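Local atomic coordinates of uncharacterized protein (Mycolicibacterium smegmatis MC2 155, PDB entry 6T84), a protein that is required for MmpL3-dependent transport of trehalose monomycolate to the mycobacterial cell wall, and for growth and cell elongation. Residues 12-17 / 51-56. Residues are numbered along the deposited sequence; the frame is centred on the assembly and turned at random. Where two conformers were deposited one is given.
With SO4 (sulfate ion), chain B.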
loop_
_atom_site.group_PDB
_atom_site.type_symbol
_atom_site.label_atom_id
_atom_site.label_comp_id
_atom_site.label_asym_id
_atom_site.label_seq_id
_atom_site.Cartn_x
_atom_site.Cartn_y
_atom_site.Cartn_z
ATOM N N ARG A 12 19.884 1.294 10.191
ATOM C CA ARG A 12 20.138 2.527 10.912
ATOM C C ARG A 12 19.248 3.644 10.391
ATOM O O ARG A 12 18.688 4.419 11.178
ATOM C CB ARG A 12 21.608 2.918 10.733
ATOM C CG ARG A 12 21.993 4.257 11.325
ATOM C CD ARG A 12 23.477 4.532 11.112
ATOM N NE ARG A 12 24.323 3.600 11.857
ATOM C CZ ARG A 12 24.878 2.504 11.344
ATOM N NH1 ARG A 12 24.684 2.183 10.074
ATOM N NH2 ARG A 12 25.628 1.725 12.108
ATOM N N ARG A 13 19.128 3.747 9.065
ATOM C CA ARG A 13 18.325 4.822 8.477
ATOM C C ARG A 13 16.844 4.631 8.793
ATOM O O ARG A 13 16.153 5.610 9.076
ATOM C CB ARG A 13 18.573 4.889 6.965
ATOM C CG ARG A 13 19.958 5.418 6.627
ATOM C CD ARG A 13 20.295 5.514 5.095
ATOM N NE ARG A 13 20.373 4.242 4.348
ATOM C CZ ARG A 13 19.422 3.806 3.496
ATOM N NH1 ARG A 13 18.277 4.509 3.283
ATOM N NH2 ARG A 13 19.620 2.657 2.846
ATOM N N ARG A 14 16.351 3.386 8.784
ATOM C CA ARG A 14 14.953 3.150 9.110
ATOM C C ARG A 14 14.682 3.455 10.588
ATOM O O ARG A 14 13.628 4.023 10.931
ATOM C CB ARG A 14 14.577 1.709 8.724
ATOM C CG ARG A 14 13.072 1.368 8.944
ATOM C CD ARG A 14 12.186 2.044 7.876
ATOM N NE ARG A 14 12.562 1.694 6.491
ATOM C CZ ARG A 14 12.209 0.583 5.820
ATOM N NH1 ARG A 14 11.545 -0.417 6.422
ATOM N NH2 ARG A 14 12.607 0.418 4.554
ATOM N N LYS A 15 15.608 3.103 11.482
ATOM C CA LYS A 15 15.474 3.463 12.901
ATOM C C LYS A 15 15.481 4.983 13.112
ATOM O O LYS A 15 14.694 5.505 13.920
ATOM C CB LYS A 15 16.605 2.772 13.709
ATOM C CG LYS A 15 16.257 2.530 15.170
ATOM C CD LYS A 15 17.403 1.814 15.896
ATOM C CE LYS A 15 17.732 0.449 15.296
ATOM N NZ LYS A 15 18.620 -0.370 16.192
ATOM N N SER A 16 16.367 5.711 12.411
ATOM C CA SER A 16 16.378 7.168 12.517
ATOM C C SER A 16 15.053 7.762 12.055
ATOM O O SER A 16 14.528 8.701 12.673
ATOM C CB SER A 16 17.538 7.755 11.688
ATOM O OG SER A 16 17.545 9.199 11.682
ATOM N N TRP A 17 14.521 7.269 10.937
ATOM C CA TRP A 17 13.264 7.779 10.412
ATOM C C TRP A 17 12.117 7.475 11.366
ATOM O O TRP A 17 11.268 8.344 11.597
ATOM C CB TRP A 17 13.058 7.137 9.053
ATOM C CG TRP A 17 11.795 7.467 8.383
ATOM C CD1 TRP A 17 11.493 8.628 7.703
ATOM C CD2 TRP A 17 10.634 6.639 8.280
ATOM N NE1 TRP A 17 10.234 8.555 7.185
ATOM C CE2 TRP A 17 9.688 7.346 7.505
ATOM C CE3 TRP A 17 10.303 5.351 8.757
ATOM C CZ2 TRP A 17 8.433 6.834 7.194
ATOM C CZ3 TRP A 17 9.069 4.836 8.451
ATOM C CH2 TRP A 17 8.136 5.582 7.673
ATOM N N ASN A 51 12.910 -4.719 9.432
ATOM C CA ASN A 51 13.041 -3.258 9.558
ATOM C C ASN A 51 11.665 -2.609 9.713
ATOM O O ASN A 51 11.225 -1.760 8.920
ATOM C CB ASN A 51 13.780 -2.660 8.356
ATOM C CG ASN A 51 15.202 -3.007 8.354
ATOM O OD1 ASN A 51 15.859 -2.886 9.370
ATOM N ND2 ASN A 51 15.729 -3.408 7.194
ATOM N N VAL A 52 10.974 -3.084 10.737
ATOM C CA VAL A 52 9.555 -2.808 10.934
ATOM C C VAL A 52 9.396 -1.518 11.726
ATOM O O VAL A 52 10.046 -1.320 12.772
ATOM C CB VAL A 52 8.906 -3.984 11.674
ATOM C CG1 VAL A 52 7.390 -3.697 11.892
ATOM C CG2 VAL A 52 9.112 -5.286 10.902
ATOM N N VAL A 53 8.479 -0.650 11.277
ATOM C CA VAL A 53 8.188 0.587 11.971
ATOM C C VAL A 53 6.680 0.601 12.227
ATOM O O VAL A 53 5.877 0.363 11.303
ATOM C CB VAL A 53 8.622 1.809 11.121
ATOM C CG1 VAL A 53 8.251 3.116 11.840
ATOM C CG2 VAL A 53 10.134 1.748 10.882
ATOM N N LEU A 54 6.285 0.862 13.463
ATOM C CA LEU A 54 4.896 0.775 13.892
ATOM C C LEU A 54 4.507 2.137 14.438
ATOM O O LEU A 54 5.124 2.616 15.404
ATOM C CB LEU A 54 4.752 -0.291 15.009
ATOM C CG LEU A 54 5.363 -1.682 14.695
ATOM C CD1 LEU A 54 6.864 -1.782 15.117
ATOM C CD2 LEU A 54 4.514 -2.805 15.339
ATOM N N GLY A 55 3.497 2.754 13.842
ATOM C CA GLY A 55 3.136 4.097 14.254
ATOM C C GLY A 55 1.675 4.389 14.046
ATOM O O GLY A 55 0.869 3.494 13.834
ATOM N N GLN A 56 1.318 5.664 14.098
ATOM C CA GLN A 56 -0.068 6.104 13.831
ATOM C C GLN A 56 -0.023 7.364 12.990
ATOM O O GLN A 56 0.895 8.176 13.133
ATOM C CB GLN A 56 -0.834 6.472 15.098
ATOM C CG GLN A 56 -1.213 5.259 15.979
ATOM C CD GLN A 56 -2.098 5.651 17.158
ATOM O OE1 GLN A 56 -3.299 5.364 17.172
ATOM N NE2 GLN A 56 -1.502 6.307 18.151
HETATM S S SO4 B . 22.783 -1.100 9.481
HETATM O O1 SO4 B . 22.179 0.092 8.914
HETATM O O2 SO4 B . 21.872 -1.925 10.292
HETATM O O3 SO4 B . 23.406 -1.923 8.433
HETATM O O4 SO4 B . 23.919 -0.580 10.235
#
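Helix 10-21 meets the chain at the corner N51, where it leads into strand 52-57; R14 and N51, at 6.7 Å, are the nearest pair of CA atoms between 12-17 and 51-56. The contact packs a helix near the N-terminus of this probably cytoplasmic domain, which has the atypical TtfA fold, near one edge of its large antiparallel sheet, on the strand next to outermost strand 24-26. Its polar part is a hydrogen bond from R14 NH1 to the backbone O of N51, 2.9 Å long and bent, with an N-H...O angle of 132°. The donor lies in the carbonyl plane, while the oxygen is tilted somewhat out of the guanidinium plane. R14 gets there by two successive bends in its chain, at chi2 (73°) and chi3 (57°), which turn the edge of the guanidinium to the N51 carbonyl oxygen. Its NH2 forms a salt bridge with D66 OD1, and W162 adds a cation-pi contact, so three different partners fix the orientation of this buried group. The N51 side chain is tied into the same network, ND2 bonding to D66 OD2 and OD1 to Y25 OH. The apolar part centres on V53. Its CG2 lies chiefly against the aliphatic part of R14, 3.5 Å from CG and 3.7 Å from CD. CG1 touches W17, whose indole NE1 is bonded to D163 OD1 of helix 159-175. That indole presents its six-membered ring to the valine obliquely, with W17 CZ3 3.9 Å from V53 CG1.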